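Local atomic coordinates of transcriptional regulator, LacI family (Burkholderia phymatum, PDB entry 2RGY), a protein that probably regulates transcription as a LacI-family DNA-binding protein whose periplasmic-binding-protein-like domain senses a small effector. Residues T51-A56 and D80-E85; A59-I64 and H87-K92; Y228-A231 and A236-S239. One frame throughout, in Å; residues are numbered along the deposited sequence.

Contact 1 (T51-A56 and D80-E85)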
# COMPACT_ATOMS: atom_id res chain seq x y z
N THR A 51 0.42 -21.88 8.44
CA THR A 51 -0.81 -21.11 8.63
C THR A 51 -0.46 -19.68 9.00
O THR A 51 0.65 -19.41 9.46
CB THR A 51 -1.70 -21.70 9.75
OG1 THR A 51 -1.06 -21.52 11.02
CG2 THR A 51 -1.94 -23.18 9.52
N PRO A 52 -1.39 -18.74 8.79
CA PRO A 52 -1.12 -17.34 9.13
C PRO A 52 -0.56 -17.20 10.53
O PRO A 52 0.42 -16.48 10.75
CB PRO A 52 -2.49 -16.69 8.97
CG PRO A 52 -3.04 -17.43 7.79
CD PRO A 52 -2.70 -18.87 8.13
N ARG A 53 -1.15 -17.92 11.48
CA ARG A 53 -0.69 -17.87 12.86
C ARG A 53 0.76 -18.32 13.00
O ARG A 53 1.59 -17.60 13.55
CB ARG A 53 -1.58 -18.76 13.73
CG ARG A 53 -1.16 -18.79 15.18
CD ARG A 53 -1.90 -19.89 15.93
NE ARG A 53 -1.60 -19.85 17.35
CZ ARG A 53 -2.03 -20.75 18.24
NH1 ARG A 53 -2.78 -21.77 17.84
NH2 ARG A 53 -1.71 -20.62 19.52
N GLU A 54 1.05 -19.53 12.52
CA GLU A 54 2.41 -20.06 12.60
C GLU A 54 3.41 -19.24 11.80
O GLU A 54 4.60 -19.23 12.12
CB GLU A 54 2.43 -21.51 12.12
CG GLU A 54 1.95 -22.52 13.16
CD GLU A 54 2.83 -22.56 14.41
OE1 GLU A 54 4.05 -22.29 14.29
OE2 GLU A 54 2.32 -22.87 15.51
N GLN A 55 2.94 -18.57 10.76
CA GLN A 55 3.82 -17.74 9.96
C GLN A 55 4.26 -16.55 10.79
O GLN A 55 5.36 -16.05 10.63
CB GLN A 55 3.11 -17.24 8.71
CG GLN A 55 2.89 -18.27 7.63
CD GLN A 55 2.25 -17.66 6.41
OE1 GLN A 55 2.78 -16.72 5.83
NE2 GLN A 55 1.09 -18.18 6.02
N ALA A 56 3.39 -16.09 11.69
CA ALA A 56 3.71 -14.96 12.56
C ALA A 56 4.64 -15.43 13.69
O ALA A 56 5.55 -14.72 14.09
CB ALA A 56 2.43 -14.36 13.14
N ASP A 80 -3.75 -15.12 22.12
CA ASP A 80 -3.24 -14.50 23.33
C ASP A 80 -2.08 -15.28 23.94
O ASP A 80 -1.10 -14.69 24.37
CB ASP A 80 -4.37 -14.32 24.36
CG ASP A 80 -5.40 -13.26 23.94
OD1 ASP A 80 -5.31 -12.75 22.80
OD2 ASP A 80 -6.30 -12.94 24.74
N GLU A 81 -2.19 -16.61 23.97
CA GLU A 81 -1.14 -17.44 24.55
C GLU A 81 0.20 -17.26 23.82
O GLU A 81 1.27 -17.43 24.42
CB GLU A 81 -1.56 -18.93 24.54
CG GLU A 81 -1.29 -19.68 23.24
CD GLU A 81 -1.97 -21.06 23.18
OE1 GLU A 81 -2.21 -21.68 24.25
OE2 GLU A 81 -2.26 -21.52 22.05
N ASP A 82 0.14 -16.90 22.54
CA ASP A 82 1.35 -16.68 21.76
C ASP A 82 2.04 -15.41 22.24
O ASP A 82 3.27 -15.37 22.35
CB ASP A 82 1.03 -16.58 20.27
CG ASP A 82 0.38 -17.83 19.73
OD1 ASP A 82 0.73 -18.92 20.24
OD2 ASP A 82 -0.46 -17.74 18.81
N LEU A 83 1.26 -14.38 22.53
CA LEU A 83 1.82 -13.12 23.01
C LEU A 83 2.65 -13.35 24.29
O LEU A 83 3.73 -12.78 24.44
CB LEU A 83 0.70 -12.11 23.27
CG LEU A 83 0.10 -11.30 22.10
CD1 LEU A 83 -0.03 -12.13 20.85
CD2 LEU A 83 -1.25 -10.77 22.55
N ASP A 84 2.14 -14.20 25.19
CA ASP A 84 2.83 -14.51 26.45
C ASP A 84 4.13 -15.28 26.24
O ASP A 84 5.12 -15.05 26.95
CB ASP A 84 1.90 -15.32 27.36
CG ASP A 84 0.70 -14.53 27.80
OD1 ASP A 84 0.88 -13.43 28.37
OD2 ASP A 84 -0.44 -15.00 27.59
N GLU A 85 4.13 -16.19 25.28
CA GLU A 85 5.30 -17.00 24.97
C GLU A 85 6.41 -16.15 24.35
O GLU A 85 7.56 -16.18 24.79
CB GLU A 85 4.91 -18.11 24.00
CG GLU A 85 6.03 -19.03 23.65
CD GLU A 85 5.56 -20.16 22.76
OE1 GLU A 85 5.48 -19.95 21.52
OE2 GLU A 85 5.26 -21.24 23.31
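R53 reaches from one helix to another and holds two acidic residues at once, D82 and E81, in a salt-bridge network between neighbouring helices of the N-terminal of the two alpha/beta subdomains of a periplasmic-binding-protein-like fold. Toward D82 the guanidinium works side-on. NE donates to the syn lone pair of D82 OD2 at 2.8 Å with an N-H...O angle of 159°, OD2 keeping close to the guanidinium plane, while R53 NH2 meets D82 OD1 at 3.1 Å from the syn side, tilted out of the carboxylate plane. The two flat groups are 41° apart rather than laid flush, and a further contact from NH2 to OD2 is weak. E81 is met differently: its OE2 receives R53 NH2 at 2.7 Å through the anti lone pair, with the two planes nearly coplanar. One NH2 group is therefore shared by two carboxylates along the edge of the guanidinium, and these bonds fix the rotation of the group. R53 gets there fully stretched, with CG anti to the backbone N (chi1 179°) and the chain straight on to NE, bridging segments 51-56 and 80-85, whose closest CA atoms, of R53 and D82, are 9.2 Å apart. D82 is buried, and its OD2 also accepts from the backbone N of H79, a second bond that steadies the carboxylate at the start of helix 80-89. The other helix, 52-65, is N-capped by T51, whose OG1 accepts from E54 N. Packing is slight: beyond the charged groups, the aliphatic part of the arginine rests against the same carboxylate, R53 CG lying 3.8 Å from D82 OD2.

Contact 2 (A59-I64 and H87-K92); sequences AVRFLI and HRMHPK
Two helices that flank the parallel sheet of the N-terminal alpha/beta subdomain, 52-65 and 80-89, meet here near their C-terminal ends, with I64 set against M89 and H90. The contact is apolar. I64 is central to it: its CG1 lies anti to the carbonyl carbon (chi1 -67°) and its chain runs on extended, so that CD1 touches CB of M89 at 3.9 Å and CB of H90 at 3.8 Å. The side chain of I64 lies roughly perpendicular to that of M89 but runs antiparallel alongside that of H90. The helix ends at M89, and H90 turns away from it; the polar end of its ring has another partner, NE2 being hydrogen-bonded to the backbone O of C68, which ties the helix end to the loop before strand 70-73. On the sheet side of helix 52-65, A59, V60 and L63 pack on F14, while F62 stacks on H40 of the second subunit. M89, a selenomethionine, bends at chi3, and its CE comes to rest 3.8 Å from CG of R61.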
# COMPACT_ATOMS: atom_id res chain seq x y z
N ALA A 59 8.09 -15.84 12.17
CA ALA A 59 8.68 -14.55 11.84
C ALA A 59 9.16 -13.81 13.09
O ALA A 59 10.27 -13.29 13.12
CB ALA A 59 7.68 -13.70 11.09
N VAL A 60 8.33 -13.77 14.13
CA VAL A 60 8.73 -13.09 15.36
C VAL A 60 9.92 -13.81 16.00
O VAL A 60 10.84 -13.16 16.50
CB VAL A 60 7.57 -13.00 16.37
CG1 VAL A 60 8.04 -12.31 17.64
CG2 VAL A 60 6.41 -12.22 15.75
N ARG A 61 9.91 -15.14 15.99
CA ARG A 61 11.04 -15.88 16.56
C ARG A 61 12.32 -15.61 15.77
O ARG A 61 13.42 -15.63 16.32
CB ARG A 61 10.73 -17.39 16.60
CG ARG A 61 9.74 -17.77 17.70
CD ARG A 61 9.50 -19.29 17.81
NE ARG A 61 8.84 -19.84 16.63
CZ ARG A 61 7.77 -20.65 16.67
NH1 ARG A 61 7.23 -21.02 17.83
NH2 ARG A 61 7.25 -21.10 15.54
N PHE A 62 12.17 -15.34 14.48
CA PHE A 62 13.28 -15.03 13.58
C PHE A 62 13.88 -13.66 13.94
O PHE A 62 15.08 -13.45 13.81
CB PHE A 62 12.78 -15.02 12.14
CG PHE A 62 13.85 -14.80 11.11
CD1 PHE A 62 14.96 -15.64 11.05
CD2 PHE A 62 13.74 -13.76 10.17
CE1 PHE A 62 15.95 -15.48 10.06
CE2 PHE A 62 14.71 -13.58 9.17
CZ PHE A 62 15.83 -14.45 9.12
N LEU A 63 13.03 -12.74 14.38
CA LEU A 63 13.48 -11.41 14.77
C LEU A 63 14.20 -11.51 16.11
O LEU A 63 15.26 -10.92 16.32
CB LEU A 63 12.29 -10.45 14.91
CG LEU A 63 11.56 -10.02 13.63
CD1 LEU A 63 10.32 -9.21 14.00
CD2 LEU A 63 12.49 -9.22 12.74
N ILE A 64 13.60 -12.27 17.03
CA ILE A 64 14.16 -12.48 18.36
C ILE A 64 15.51 -13.17 18.26
O ILE A 64 16.43 -12.88 19.01
CB ILE A 64 13.22 -13.34 19.24
CG1 ILE A 64 11.93 -12.57 19.54
CG2 ILE A 64 13.91 -13.71 20.54
CD1 ILE A 64 10.96 -13.33 20.40
N HIS A 87 6.71 -13.04 24.58
CA HIS A 87 7.16 -12.06 25.56
C HIS A 87 8.18 -12.62 26.54
O HIS A 87 9.10 -11.90 26.95
CB HIS A 87 5.98 -11.49 26.34
CG HIS A 87 6.31 -10.23 27.06
ND1 HIS A 87 6.59 -9.05 26.41
CD2 HIS A 87 6.41 -9.96 28.39
CE1 HIS A 87 6.86 -8.10 27.30
NE2 HIS A 87 6.75 -8.63 28.50
N ARG A 88 8.05 -13.89 26.93
CA ARG A 88 9.04 -14.45 27.85
C ARG A 88 10.35 -14.75 27.12
O ARG A 88 11.41 -14.87 27.74
CB ARG A 88 8.51 -15.70 28.54
CG ARG A 88 8.00 -16.77 27.62
CD ARG A 88 8.03 -18.12 28.33
NE ARG A 88 9.35 -18.74 28.20
CZ ARG A 88 9.87 -19.11 27.04
NH1 ARG A 88 9.19 -18.91 25.91
NH2 ARG A 88 11.08 -19.67 27.00
N MSE A 89 10.27 -14.88 25.80
CA MSE A 89 11.46 -15.13 24.98
C MSE A 89 12.22 -13.81 24.81
O MSE A 89 13.43 -13.79 24.63
CB MSE A 89 11.07 -15.64 23.60
CG MSE A 89 10.82 -17.14 23.51
SE MSE A 89 10.23 -17.66 21.87
CE MSE A 89 11.78 -17.70 20.93
N HIS A 90 11.48 -12.71 24.86
CA HIS A 90 12.09 -11.39 24.68
C HIS A 90 11.21 -10.37 25.40
O HIS A 90 10.21 -9.90 24.85
CB HIS A 90 12.16 -11.08 23.18
CG HIS A 90 13.04 -9.92 22.84
ND1 HIS A 90 12.69 -8.61 23.10
CD2 HIS A 90 14.27 -9.88 22.28
CE1 HIS A 90 13.67 -7.82 22.72
NE2 HIS A 90 14.64 -8.56 22.22
N PRO A 91 11.56 -10.02 26.65
CA PRO A 91 10.77 -9.06 27.42
C PRO A 91 10.61 -7.65 26.84
O PRO A 91 9.69 -6.94 27.21
CB PRO A 91 11.48 -9.05 28.78
CG PRO A 91 12.04 -10.45 28.88
CD PRO A 91 12.61 -10.63 27.49
N LYS A 92 11.50 -7.23 25.94
CA LYS A 92 11.38 -5.90 25.36
C LYS A 92 10.61 -5.92 24.04
O LYS A 92 11.19 -5.86 22.96
CB LYS A 92 12.77 -5.28 25.17
CG LYS A 92 13.38 -4.86 26.50
CD LYS A 92 14.73 -4.17 26.34
CE LYS A 92 15.28 -3.79 27.72
NZ LYS A 92 16.64 -3.13 27.68

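Contact 3 (Y228-A231 and A236-S239)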
# COMPACT_ATOMS: atom_id res chain seq x y z
N TYR A 228 -5.41 6.11 3.71
CA TYR A 228 -5.43 7.15 2.70
C TYR A 228 -5.69 6.77 1.25
O TYR A 228 -5.36 7.49 0.32
CB TYR A 228 -4.22 8.06 2.88
CG TYR A 228 -4.41 8.93 4.12
CD1 TYR A 228 -3.33 9.37 4.88
CD2 TYR A 228 -5.71 9.32 4.52
CE1 TYR A 228 -3.52 10.18 6.02
CE2 TYR A 228 -5.91 10.13 5.65
CZ TYR A 228 -4.81 10.56 6.40
OH TYR A 228 -5.01 11.38 7.49
N SER A 229 -6.34 5.62 1.09
CA SER A 229 -6.75 5.16 -0.23
C SER A 229 -8.24 5.51 -0.32
O SER A 229 -8.85 5.47 -1.40
CB SER A 229 -6.56 3.65 -0.36
OG SER A 229 -7.08 3.16 -1.59
N ALA A 230 -8.82 5.87 0.82
CA ALA A 230 -10.25 6.20 0.92
C ALA A 230 -10.67 7.50 0.25
O ALA A 230 -11.68 7.54 -0.46
CB ALA A 230 -10.68 6.22 2.39
N ALA A 231 -9.90 8.56 0.46
CA ALA A 231 -10.22 9.86 -0.13
C ALA A 231 -10.28 9.78 -1.64
O ALA A 231 -10.96 10.57 -2.29
CB ALA A 231 -9.20 10.91 0.30
N ALA A 236 -15.70 8.95 -3.05
CA ALA A 236 -14.84 9.15 -1.88
C ALA A 236 -15.45 8.39 -0.71
O ALA A 236 -16.60 8.61 -0.35
CB ALA A 236 -14.72 10.64 -1.56
N LEU A 237 -14.66 7.50 -0.11
CA LEU A 237 -15.13 6.65 0.98
C LEU A 237 -15.22 7.25 2.37
O LEU A 237 -14.21 7.71 2.93
CB LEU A 237 -14.27 5.38 1.05
CG LEU A 237 -14.69 4.33 2.08
CD1 LEU A 237 -16.02 3.70 1.67
CD2 LEU A 237 -13.60 3.27 2.19
N THR A 238 -16.43 7.24 2.94
CA THR A 238 -16.66 7.73 4.29
C THR A 238 -16.12 6.60 5.17
O THR A 238 -16.46 5.43 4.97
CB THR A 238 -18.16 7.96 4.55
OG1 THR A 238 -18.61 9.09 3.79
CG2 THR A 238 -18.42 8.21 6.04
N SER A 239 -15.28 6.95 6.13
CA SER A 239 -14.66 5.94 6.96
C SER A 239 -14.44 6.36 8.40
O SER A 239 -14.29 7.54 8.70
CB SER A 239 -13.32 5.55 6.33
OG SER A 239 -12.64 4.54 7.07
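A230 O accepts a hydrogen bond from L237 N at 3.0 Å, with an N-H...O angle of 161°. The donor stands about 40° out of the carbonyl plane, so the bond does not follow a lone-pair direction, and the C=O...N angle is 138°. Close by, in van der Waals packing, CA of A236 lies 3.8 Å from A230 O, and CB of A236 is the same distance from A231 O. The bond and these contacts close the loop that follows strand 220-223 back onto segment 236-239, which runs on in strand 238-241, in the C-terminal subdomain of the periplasmic-binding-protein-like fold. There T238 pairs through its backbone with G223 of the parallel neighbour, and S239 with S275 of the antiparallel strand 273-275. A small apolar contact lies beside the bond: CB of A230 sits 3.9 Å from CB of L237, and with CG of L237 turned anti to the backbone N, its CD2 also comes within 4.2 Å of A230 CB. Helix 198-210 lies beside this pair, with L237 packed on A201 and both A230 and L237 on D198, which also accepts from OG of S239. R277 touches A230 and A231 and donates through NH1 to L237 O.

Overall arrangement
Contacts 1 and 2 are successive patches along the same pair of helices, 52-65 and 80-89, with centres 11 Å apart: the charged network holds the N-terminal ends together and the apolar patch lies near the C-terminal ends. R61 joins them, its guanidinium forming a long, weak ion pair with E54. Contact 3 belongs to the other subdomain, with its centre 32 Å from contact 1 and 35 Å from contact 2, across the chain's centre and without touching either; nearest atoms are still about 23 Å and 24 Å away. Of the three, contact 2 alone borders the second subunit. In relatives of this family the effector binds in the cleft between the subdomains.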